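Local coordinates for prolyl-tRNA synthetase (Giardia lamblia ATCC 50803, PDB 3IAL), which probably charges tRNA(Pro) with L-proline at the expense of ATP, and is captured here with the prolyl-adenylate intermediate bound, at residues L209-F217 / T467-D475; A484-V495 / A508-S517. All coordinates share one frame; numbering follows the deposited sequence.

Interaction 1. Residues L209-F217 / T467-D475. With PR8 (5'-O-[(R)-hydroxy{[(2S)-pyrrolidin-2-ylcarbonyl]oxy}phosphoryl]adenosine), chain H.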
loop_
_atom_site.group_PDB
_atom_site.type_symbol
_atom_site.label_atom_id
_atom_site.label_comp_id
_atom_site.label_asym_id
_atom_site.label_seq_id
_atom_site.Cartn_x
_atom_site.Cartn_y
_atom_site.Cartn_z
ATOM N N LEU B 209 9.494 -25.245 9.931
ATOM C CA LEU B 209 10.684 -25.726 10.624
ATOM C C LEU B 209 11.243 -24.721 11.608
ATOM O O LEU B 209 11.134 -23.515 11.410
ATOM C CB LEU B 209 11.792 -26.040 9.622
ATOM C CG LEU B 209 11.516 -27.095 8.559
ATOM C CD1 LEU B 209 12.622 -27.054 7.515
ATOM C CD2 LEU B 209 11.376 -28.485 9.181
ATOM N N ARG B 210 11.864 -25.238 12.660
ATOM C CA ARG B 210 12.821 -24.484 13.432
ATOM C C ARG B 210 14.140 -24.528 12.643
ATOM O O ARG B 210 14.759 -25.588 12.508
ATOM C CB ARG B 210 12.998 -25.098 14.824
ATOM C CG ARG B 210 14.032 -24.389 15.715
ATOM C CD ARG B 210 13.533 -23.049 16.219
ATOM N NE ARG B 210 12.448 -23.183 17.193
ATOM C CZ ARG B 210 12.607 -23.446 18.496
ATOM N NH1 ARG B 210 13.816 -23.614 19.024
ATOM N NH2 ARG B 210 11.540 -23.547 19.281
ATOM N N ARG B 211 14.558 -23.380 12.113
ATOM C CA ARG B 211 15.803 -23.299 11.347
ATOM C C ARG B 211 16.975 -23.745 12.218
ATOM O O ARG B 211 17.027 -23.428 13.407
ATOM C CB ARG B 211 16.013 -21.874 10.814
ATOM C CG ARG B 211 17.313 -21.629 10.047
ATOM C CD ARG B 211 17.317 -22.308 8.692
ATOM N NE ARG B 211 16.447 -21.671 7.702
ATOM C CZ ARG B 211 15.694 -22.325 6.805
ATOM N NH1 ARG B 211 15.634 -23.656 6.789
ATOM N NH2 ARG B 211 14.961 -21.645 5.924
ATOM N N VAL B 212 17.897 -24.510 11.636
ATOM C CA VAL B 212 19.103 -24.939 12.359
ATOM C C VAL B 212 19.792 -23.754 13.046
ATOM O O VAL B 212 19.870 -22.655 12.489
ATOM C CB VAL B 212 20.108 -25.649 11.435
ATOM C CG1 VAL B 212 19.551 -27.003 10.986
ATOM C CG2 VAL B 212 20.483 -24.761 10.244
ATOM N N CYS B 213 20.280 -23.985 14.259
ATOM C CA CYS B 213 20.724 -22.896 15.125
ATOM C C CYS B 213 21.967 -22.159 14.605
ATOM O O CYS B 213 22.144 -20.977 14.893
ATOM C CB CYS B 213 20.929 -23.391 16.558
ATOM S SG CYS B 213 22.193 -24.636 16.749
ATOM N N TRP B 214 22.793 -22.828 13.806
ATOM C CA TRP B 214 23.962 -22.174 13.181
ATOM C C TRP B 214 23.613 -21.317 11.948
ATOM O O TRP B 214 24.507 -20.708 11.364
ATOM C CB TRP B 214 25.037 -23.210 12.809
ATOM C CG TRP B 214 24.566 -24.254 11.834
ATOM C CD1 TRP B 214 24.554 -24.160 10.473
ATOM C CD2 TRP B 214 24.022 -25.542 12.153
ATOM N NE1 TRP B 214 24.043 -25.312 9.924
ATOM C CE2 TRP B 214 23.706 -26.175 10.934
ATOM C CE3 TRP B 214 23.776 -26.222 13.350
ATOM C CZ2 TRP B 214 23.151 -27.463 10.877
ATOM C CZ3 TRP B 214 23.222 -27.500 13.295
ATOM C CH2 TRP B 214 22.915 -28.105 12.066
ATOM N N ASP B 215 22.337 -21.275 11.556
ATOM C CA ASP B 215 21.875 -20.426 10.446
ATOM C C ASP B 215 20.622 -19.605 10.818
ATOM O O ASP B 215 19.765 -19.326 9.970
ATOM C CB ASP B 215 21.603 -21.297 9.203
ATOM C CG ASP B 215 21.588 -20.499 7.903
ATOM O OD1 ASP B 215 22.289 -19.470 7.803
ATOM O OD2 ASP B 215 20.867 -20.915 6.969
ATOM N N ARG B 216 20.528 -19.227 12.091
ATOM C CA ARG B 216 19.501 -18.317 12.592
ATOM C C ARG B 216 19.588 -16.942 11.929
ATOM O O ARG B 216 20.660 -16.524 11.480
ATOM C CB ARG B 216 19.703 -18.072 14.088
ATOM C CG ARG B 216 19.259 -19.172 15.000
ATOM C CD ARG B 216 19.700 -18.859 16.417
ATOM N NE ARG B 216 21.140 -19.049 16.588
ATOM C CZ ARG B 216 21.879 -18.513 17.557
ATOM N NH1 ARG B 216 21.342 -17.716 18.473
ATOM N NH2 ARG B 216 23.178 -18.770 17.600
ATOM N N PHE B 217 18.464 -16.230 11.921
ATOM C CA PHE B 217 18.450 -14.812 11.567
ATOM C C PHE B 217 19.489 -14.085 12.435
ATOM O O PHE B 217 19.562 -14.332 13.644
ATOM C CB PHE B 217 17.057 -14.213 11.780
ATOM C CG PHE B 217 16.943 -12.757 11.395
ATOM C CD1 PHE B 217 16.855 -12.383 10.061
ATOM C CD2 PHE B 217 16.907 -11.765 12.365
ATOM C CE1 PHE B 217 16.749 -11.054 9.702
ATOM C CE2 PHE B 217 16.797 -10.418 12.008
ATOM C CZ PHE B 217 16.716 -10.067 10.681
ATOM N N THR B 467 19.984 -31.251 17.894
ATOM C CA THR B 467 19.507 -29.990 17.349
ATOM C C THR B 467 20.484 -28.882 17.708
ATOM O O THR B 467 20.212 -27.712 17.453
ATOM C CB THR B 467 18.121 -29.625 17.906
ATOM O OG1 THR B 467 18.218 -29.366 19.318
ATOM C CG2 THR B 467 17.135 -30.746 17.643
ATOM N N GLU B 468 21.621 -29.267 18.292
ATOM C CA GLU B 468 22.617 -28.332 18.783
ATOM C C GLU B 468 23.679 -28.060 17.704
ATOM O O GLU B 468 23.641 -28.642 16.608
ATOM C CB GLU B 468 23.241 -28.878 20.086
ATOM C CG GLU B 468 22.206 -29.047 21.231
ATOM C CD GLU B 468 22.759 -29.712 22.502
ATOM O OE1 GLU B 468 23.842 -30.335 22.475
ATOM O OE2 GLU B 468 22.079 -29.620 23.543
ATOM N N ALA B 469 24.618 -27.179 18.032
ATOM C CA ALA B 469 25.568 -26.620 17.070
ATOM C C ALA B 469 26.474 -27.648 16.393
ATOM O O ALA B 469 26.849 -27.457 15.237
ATOM C CB ALA B 469 26.415 -25.519 17.741
ATOM N N ASP B 470 26.803 -28.740 17.086
ATOM C CA ASP B 470 27.668 -29.778 16.498
ATOM C C ASP B 470 27.042 -30.511 15.301
ATOM O O ASP B 470 27.739 -31.193 14.555
ATOM C CB ASP B 470 28.198 -30.770 17.558
ATOM C CG ASP B 470 27.108 -31.331 18.459
ATOM O OD1 ASP B 470 25.950 -31.468 18.011
ATOM O OD2 ASP B 470 27.418 -31.642 19.628
ATOM N N GLY B 471 25.740 -30.337 15.085
ATOM C CA GLY B 471 25.082 -30.871 13.891
ATOM C C GLY B 471 25.570 -30.271 12.582
ATOM O O GLY B 471 25.381 -30.861 11.519
ATOM N N GLU B 472 26.189 -29.091 12.649
ATOM C CA GLU B 472 26.721 -28.432 11.457
ATOM C C GLU B 472 27.761 -29.280 10.720
ATOM O O GLU B 472 27.918 -29.151 9.514
ATOM C CB GLU B 472 27.323 -27.064 11.796
ATOM C CG GLU B 472 27.631 -26.266 10.551
ATOM C CD GLU B 472 28.090 -24.857 10.803
ATOM O OE1 GLU B 472 28.244 -24.450 11.972
ATOM O OE2 GLU B 472 28.289 -24.152 9.793
ATOM N N VAL B 473 28.462 -30.145 11.447
ATOM C CA VAL B 473 29.440 -31.059 10.851
ATOM C C VAL B 473 28.793 -31.884 9.724
ATOM O O VAL B 473 29.366 -32.035 8.641
ATOM C CB VAL B 473 30.061 -31.983 11.934
ATOM C CG1 VAL B 473 30.962 -33.033 11.321
ATOM C CG2 VAL B 473 30.843 -31.144 12.953
ATOM N N TRP B 474 27.585 -32.377 9.988
ATOM C CA TRP B 474 26.799 -33.131 9.012
ATOM C C TRP B 474 26.177 -32.253 7.922
ATOM O O TRP B 474 26.035 -32.690 6.781
ATOM C CB TRP B 474 25.736 -33.965 9.735
ATOM C CG TRP B 474 26.370 -35.111 10.468
ATOM C CD1 TRP B 474 26.626 -35.199 11.812
ATOM C CD2 TRP B 474 26.882 -36.311 9.883
ATOM N NE1 TRP B 474 27.244 -36.395 12.095
ATOM C CE2 TRP B 474 27.415 -37.094 10.930
ATOM C CE3 TRP B 474 26.941 -36.803 8.573
ATOM C CZ2 TRP B 474 27.993 -38.349 10.707
ATOM C CZ3 TRP B 474 27.514 -38.051 8.352
ATOM C CH2 TRP B 474 28.034 -38.806 9.414
ATOM N N ASP B 475 25.829 -31.013 8.257
ATOM C CA ASP B 475 25.383 -30.056 7.243
ATOM C C ASP B 475 26.466 -29.900 6.160
ATOM O O ASP B 475 26.175 -29.954 4.962
ATOM C CB ASP B 475 25.045 -28.708 7.894
ATOM C CG ASP B 475 24.388 -27.724 6.932
ATOM O OD1 ASP B 475 23.469 -28.100 6.161
ATOM O OD2 ASP B 475 24.789 -26.547 6.975
HETATM C C PR8 H . 13.682 -11.128 8.442
HETATM N N PR8 H . 13.455 -9.004 9.573
HETATM O O PR8 H . 14.293 -10.471 7.597
HETATM P P PR8 H . 13.957 -13.152 7.027
HETATM N N1 PR8 H . 14.423 -11.746 -2.574
HETATM C C2 PR8 H . 13.142 -11.959 -2.295
HETATM N N3 PR8 H . 12.724 -12.266 -1.065
HETATM C C4 PR8 H . 13.583 -12.375 -0.053
HETATM C C5 PR8 H . 14.935 -12.169 -0.308
HETATM C C6 PR8 H . 15.347 -11.845 -1.598
HETATM N N6 PR8 H . 16.638 -11.635 -1.858
HETATM N N7 PR8 H . 15.585 -12.330 0.837
HETATM C C8 PR8 H . 14.688 -12.627 1.780
HETATM N N9 PR8 H . 13.460 -12.665 1.243
HETATM C CA PR8 H . 13.088 -10.428 9.664
HETATM C CB PR8 H . 11.573 -10.501 9.587
HETATM C CD PR8 H . 12.237 -8.226 9.770
HETATM C CG PR8 H . 11.152 -9.099 9.127
HETATM C "C1'" PR8 H . 12.206 -12.973 2.002
HETATM O O10 PR8 H . 13.489 -12.474 8.415
HETATM O O1P PR8 H . 15.433 -13.213 6.872
HETATM C "C2'" PR8 H . 12.148 -14.444 2.482
HETATM O "O2'" PR8 H . 10.817 -14.958 2.328
HETATM O O2P PR8 H . 13.333 -14.632 7.058
HETATM C "C3'" PR8 H . 12.418 -14.322 3.964
HETATM O "O3'" PR8 H . 11.864 -15.440 4.663
HETATM C "C4'" PR8 H . 11.588 -13.077 4.216
HETATM O "O4'" PR8 H . 12.131 -12.175 3.226
HETATM C "C5'" PR8 H . 11.819 -12.604 5.635
HETATM O "O5'" PR8 H . 13.195 -12.363 5.851
HETATM O O HOH W 1 18.755 -26.269 15.792
#
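Trp-214 lays one face of its indole against the N-terminal end of helix 472-482, with the Glu-472 side chain lying over it. Glu-472 CB lies above the centre of the ring system, and Glu-472 CG sits 3.7 Å from the centroid of the five-membered ring of Trp-214, 8° off its normal: a CH-pi contact. The Glu-472 chain, with CG anti to its own backbone N (chi1 -169°), runs out extended over the indole, bringing its carboxylate nearly parallel to the ring, CD 3.6 Å from Trp-214 CD1. Val-212 CB lies over the opposite face, toward its rim, so the indole is held between the two. The six-membered end reaches the backbone, where Trp-214 CZ3 comes within 3.5 Å of Glu-468 O near the ring plane.

At the pyrrole edge, Trp-214 NE1 donates to Asp-475 OD2 over 3.3 Å, a long bond that meets the oxygen from above the carboxylate plane. The same OD2 pairs with Lys-479, while OD1 takes the backbone N-H of Ile-486. Beside the indole, Cys-213 SG packs 3.7 Å from Ala-469 N.

Phe-217, farther along the same loop, belongs to the prolyl-adenylate pocket, its CE1 3.3 Å from PR8 O. At this contact the loop leans on the C-terminal domain probably more through dispersion over the indole than through polar bonds: the two covered faces restrict the ring, and the long, bent N-H bond orients its pyrrole edge only modestly.

Interaction 2. Residues A484-V495 / A508-S517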
loop_
_atom_site.group_PDB
_atom_site.type_symbol
_atom_site.label_atom_id
_atom_site.label_comp_id
_atom_site.label_asym_id
_atom_site.label_seq_id
_atom_site.Cartn_x
_atom_site.Cartn_y
_atom_site.Cartn_z
ATOM N N ALA B 484 22.978 -30.138 -0.794
ATOM C CA ALA B 484 21.788 -29.963 0.032
ATOM C C ALA B 484 22.218 -29.554 1.424
ATOM O O ALA B 484 23.304 -29.916 1.895
ATOM C CB ALA B 484 20.973 -31.249 0.088
ATOM N N GLU B 485 21.358 -28.807 2.095
ATOM C CA GLU B 485 21.667 -28.356 3.437
ATOM C C GLU B 485 20.614 -28.785 4.430
ATOM O O GLU B 485 19.444 -28.955 4.087
ATOM C CB GLU B 485 21.837 -26.845 3.463
ATOM C CG GLU B 485 20.599 -26.050 3.132
ATOM C CD GLU B 485 20.921 -24.584 2.931
ATOM O OE1 GLU B 485 21.843 -24.288 2.139
ATOM O OE2 GLU B 485 20.255 -23.737 3.566
ATOM N N ILE B 486 21.039 -28.959 5.675
ATOM C CA ILE B 486 20.110 -29.244 6.741
ATOM C C ILE B 486 19.362 -27.946 7.040
ATOM O O ILE B 486 19.966 -26.951 7.418
ATOM C CB ILE B 486 20.809 -29.780 7.988
ATOM C CG1 ILE B 486 21.534 -31.091 7.668
ATOM C CG2 ILE B 486 19.800 -29.993 9.097
ATOM C CD1 ILE B 486 22.331 -31.655 8.839
ATOM N N ARG B 487 18.046 -27.980 6.849
ATOM C CA ARG B 487 17.195 -26.808 6.984
ATOM C C ARG B 487 16.697 -26.630 8.395
ATOM O O ARG B 487 16.636 -25.507 8.898
ATOM C CB ARG B 487 16.000 -26.931 6.041
ATOM C CG ARG B 487 16.399 -27.024 4.586
ATOM C CD ARG B 487 17.108 -25.766 4.102
ATOM N NE ARG B 487 16.171 -24.712 3.754
ATOM C CZ ARG B 487 16.504 -23.563 3.166
ATOM N NH1 ARG B 487 17.768 -23.297 2.882
ATOM N NH2 ARG B 487 15.564 -22.672 2.862
ATOM N N GLY B 488 16.313 -27.734 9.025
ATOM C CA GLY B 488 15.892 -27.714 10.422
ATOM C C GLY B 488 14.975 -28.873 10.777
ATOM O O GLY B 488 14.832 -29.839 10.016
ATOM N N HIS B 489 14.354 -28.760 11.945
ATOM C CA HIS B 489 13.407 -29.752 12.418
ATOM C C HIS B 489 12.129 -29.063 12.880
ATOM O O HIS B 489 12.119 -27.865 13.137
ATOM C CB HIS B 489 14.022 -30.565 13.559
ATOM C CG HIS B 489 14.059 -29.847 14.869
ATOM N ND1 HIS B 489 14.956 -28.839 15.141
ATOM C CD2 HIS B 489 13.302 -29.991 15.984
ATOM C CE1 HIS B 489 14.750 -28.390 16.369
ATOM N NE2 HIS B 489 13.750 -29.072 16.901
ATOM N N ASN B 490 11.055 -29.835 12.976
ATOM C CA ASN B 490 9.795 -29.356 13.528
ATOM C C ASN B 490 9.693 -29.833 14.967
ATOM O O ASN B 490 9.577 -31.034 15.200
ATOM C CB ASN B 490 8.632 -29.906 12.708
ATOM C CG ASN B 490 7.313 -29.222 13.021
ATOM O OD1 ASN B 490 7.067 -28.788 14.149
ATOM N ND2 ASN B 490 6.451 -29.135 12.018
ATOM N N PRO B 491 9.758 -28.905 15.946
ATOM C CA PRO B 491 9.726 -29.336 17.341
ATOM C C PRO B 491 8.424 -30.038 17.737
ATOM O O PRO B 491 8.422 -30.842 18.673
ATOM C CB PRO B 491 9.891 -28.023 18.120
ATOM C CG PRO B 491 10.487 -27.079 17.172
ATOM C CD PRO B 491 9.910 -27.444 15.847
ATOM N N ASP B 492 7.342 -29.742 17.018
ATOM C CA ASP B 492 6.041 -30.380 17.247
ATOM C C ASP B 492 5.964 -31.838 16.761
ATOM O O ASP B 492 5.007 -32.539 17.089
ATOM C CB ASP B 492 4.928 -29.551 16.595
ATOM C CG ASP B 492 4.805 -28.156 17.203
ATOM O OD1 ASP B 492 4.863 -28.038 18.449
ATOM O OD2 ASP B 492 4.654 -27.183 16.431
ATOM N N GLU B 493 6.945 -32.280 15.973
ATOM C CA GLU B 493 7.063 -33.687 15.603
ATOM C C GLU B 493 7.896 -34.390 16.659
ATOM O O GLU B 493 9.061 -34.052 16.858
ATOM C CB GLU B 493 7.749 -33.855 14.247
ATOM C CG GLU B 493 6.908 -33.464 13.052
ATOM C CD GLU B 493 7.685 -33.537 11.748
ATOM O OE1 GLU B 493 7.440 -32.693 10.864
ATOM O OE2 GLU B 493 8.535 -34.434 11.605
ATOM N N ASN B 494 7.311 -35.371 17.334
ATOM C CA ASN B 494 8.040 -36.078 18.389
ATOM C C ASN B 494 8.613 -37.410 17.916
ATOM O O ASN B 494 7.916 -38.221 17.309
ATOM C CB ASN B 494 7.181 -36.244 19.649
ATOM C CG ASN B 494 7.592 -35.279 20.753
ATOM O OD1 ASN B 494 8.766 -35.224 21.131
ATOM N ND2 ASN B 494 6.634 -34.514 21.272
ATOM N N VAL B 495 9.903 -37.601 18.183
ATOM C CA VAL B 495 10.606 -38.794 17.745
ATOM C C VAL B 495 10.151 -39.992 18.566
ATOM O O VAL B 495 9.866 -39.876 19.762
ATOM C CB VAL B 495 12.146 -38.633 17.829
ATOM C CG1 VAL B 495 12.607 -38.469 19.275
ATOM C CG2 VAL B 495 12.842 -39.822 17.177
ATOM N N ALA B 508 18.306 -40.918 18.289
ATOM C CA ALA B 508 17.689 -39.788 17.601
ATOM C C ALA B 508 16.903 -38.929 18.585
ATOM O O ALA B 508 16.182 -39.457 19.435
ATOM C CB ALA B 508 16.778 -40.273 16.480
ATOM N N VAL B 509 17.051 -37.610 18.469
ATOM C CA VAL B 509 16.268 -36.659 19.272
ATOM C C VAL B 509 15.300 -35.813 18.431
ATOM O O VAL B 509 14.522 -35.052 18.988
ATOM C CB VAL B 509 17.180 -35.701 20.080
ATOM C CG1 VAL B 509 18.106 -36.486 20.986
ATOM C CG2 VAL B 509 17.986 -34.791 19.148
ATOM N N CYS B 510 15.349 -35.941 17.105
ATOM C CA CYS B 510 14.483 -35.161 16.210
ATOM C C CYS B 510 14.519 -35.732 14.798
ATOM O O CYS B 510 15.351 -36.596 14.495
ATOM C CB CYS B 510 14.945 -33.702 16.155
ATOM S SG CYS B 510 16.565 -33.474 15.327
ATOM N N TYR B 511 13.621 -35.244 13.940
ATOM C CA TYR B 511 13.706 -35.489 12.499
ATOM C C TYR B 511 14.166 -34.210 11.812
ATOM O O TYR B 511 13.468 -33.194 11.836
ATOM C CB TYR B 511 12.363 -35.934 11.920
ATOM C CG TYR B 511 11.787 -37.139 12.609
ATOM C CD1 TYR B 511 12.229 -38.423 12.303
ATOM C CD2 TYR B 511 10.800 -36.998 13.578
ATOM C CE1 TYR B 511 11.704 -39.538 12.952
ATOM C CE2 TYR B 511 10.265 -38.096 14.223
ATOM C CZ TYR B 511 10.719 -39.361 13.911
ATOM O OH TYR B 511 10.179 -40.437 14.564
ATOM N N MET B 512 15.352 -34.255 11.219
ATOM C CA MET B 512 15.844 -33.131 10.447
ATOM C C MET B 512 15.301 -33.227 9.032
ATOM O O MET B 512 14.918 -34.314 8.572
ATOM C CB MET B 512 17.375 -33.090 10.425
ATOM C CG MET B 512 17.989 -32.520 11.684
ATOM S SD MET B 512 17.466 -30.820 11.997
ATOM C CE MET B 512 18.563 -30.374 13.337
ATOM N N TYR B 513 15.252 -32.070 8.373
ATOM C CA TYR B 513 14.888 -31.959 6.973
ATOM C C TYR B 513 16.028 -31.321 6.202
ATOM O O TYR B 513 16.510 -30.235 6.557
ATOM C CB TYR B 513 13.644 -31.098 6.797
ATOM C CG TYR B 513 12.369 -31.713 7.315
ATOM C CD1 TYR B 513 11.446 -32.271 6.446
ATOM C CD2 TYR B 513 12.074 -31.705 8.670
ATOM C CE1 TYR B 513 10.265 -32.819 6.910
ATOM C CE2 TYR B 513 10.897 -32.250 9.148
ATOM C CZ TYR B 513 9.990 -32.797 8.263
ATOM O OH TYR B 513 8.821 -33.347 8.729
ATOM N N CYS B 514 16.428 -31.992 5.125
ATOM C CA CYS B 514 17.527 -31.551 4.291
ATOM C C CYS B 514 16.967 -31.248 2.904
ATOM O O CYS B 514 16.041 -31.926 2.450
ATOM C CB CYS B 514 18.586 -32.663 4.230
ATOM S SG CYS B 514 19.668 -32.623 2.829
ATOM N N ALA B 515 17.539 -30.249 2.236
ATOM C CA ALA B 515 17.109 -29.866 0.889
ATOM C C ALA B 515 18.090 -28.920 0.200
ATOM O O ALA B 515 18.870 -28.224 0.854
ATOM C CB ALA B 515 15.733 -29.210 0.931
ATOM N N LYS B 516 18.033 -28.916 -1.130
ATOM C CA LYS B 516 18.649 -27.878 -1.941
ATOM C C LYS B 516 17.802 -26.627 -1.824
ATOM O O LYS B 516 16.579 -26.684 -1.946
ATOM C CB LYS B 516 18.688 -28.273 -3.416
ATOM C CG LYS B 516 19.838 -29.149 -3.826
ATOM C CD LYS B 516 20.083 -28.988 -5.319
ATOM C CE LYS B 516 21.217 -29.848 -5.819
ATOM N NZ LYS B 516 21.812 -29.261 -7.061
ATOM N N SER B 517 18.458 -25.495 -1.620
ATOM C CA SER B 517 17.779 -24.236 -1.384
ATOM C C SER B 517 18.003 -23.296 -2.551
ATOM O O SER B 517 18.993 -23.423 -3.266
ATOM C CB SER B 517 18.339 -23.603 -0.112
ATOM O OG SER B 517 17.689 -22.383 0.192
HETATM O O HOH W 2 15.539 -20.526 0.154
HETATM O O HOH W 3 11.840 -33.293 15.275
HETATM O O HOH W 4 11.025 -32.533 12.747
#
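Tyr-513 OH donates to Glu-493 OE1 at 2.6 Å, on the syn lone pair of the carboxylate. The two side chains come from opposite directions, and their planes stand 79° apart. Arg-461 forms a salt bridge with the other oxygen, Glu-493 OE2, and also reaches Tyr-513 OH weakly through NE, so it probably stabilises the negative charge of Glu-493 and polarises the phenol. Glu-493 reaches it from a type I turn, Asn-490 to Glu-493, whose first residue also makes an Asx turn: Asn-490 OD1 accepts from Asp-492 N.

Behind the turn, strands 485-489 and 510-515 run antiparallel. Glu-485 and Ala-515 form a hydrogen-bonded pair, and Ile-486 faces Cys-514 in a non-hydrogen-bonded one. A classic beta bulge follows: Arg-487 and Gly-488 both face Tyr-513, whose O takes Arg-487 N at 2.7 Å and whose N gives to Gly-488 O at 2.8 Å. With phi at 156°, Gly-488 has backbone angles that leave no room for a CB. The ladder belongs to the C-terminal domain of prolyl-tRNA synthetase; its outer neighbours are strand 459-464 beside 510-515 and strand 207-211 of the catalytic core beside 485-489.

Arg-487, bent at chi2 and chi3, turns back so that NH1 meets Glu-485 OE2 at 2.6 Å in a salt bridge, and its NE pairs with Asp-227. Ser-517 OG lies 2.8 Å from Arg-487 NH1.

Met-512 SD nestles 3.8 Å from Ile-486 CG2, the two chains crossing at about a right angle. Past His-489 the strands separate, and a water accepts from Asn-490 N and lies within bonding distance of Tyr-511 O. Beyond it, Val-495 CG2 packs 3.9 Å from Tyr-511 CZ, while the phenol OH of Tyr-511 bonds to Glu-499.

In the fold
After the earlier helices and strands of the core, the chain reaches strand 207-211 and the loop to Phe-217, then runs on through the remaining core and the anticodon-binding region. Residues 467-475 return to meet it, so interaction 1 closes an excursion of about 250 residues. Interaction 2 opens only afterwards and closes a short connection of 12 residues; the two are in series, neither nested nor crossed. Their centres lie about 9 Å apart. Helix 472-482 leads directly into strand 485-489, which pairs with strand 207-211: Arg-210 N bonds to His-489 O, and Leu-209 packs on Tyr-513. Together they join the C-terminal domain to the catalytic core.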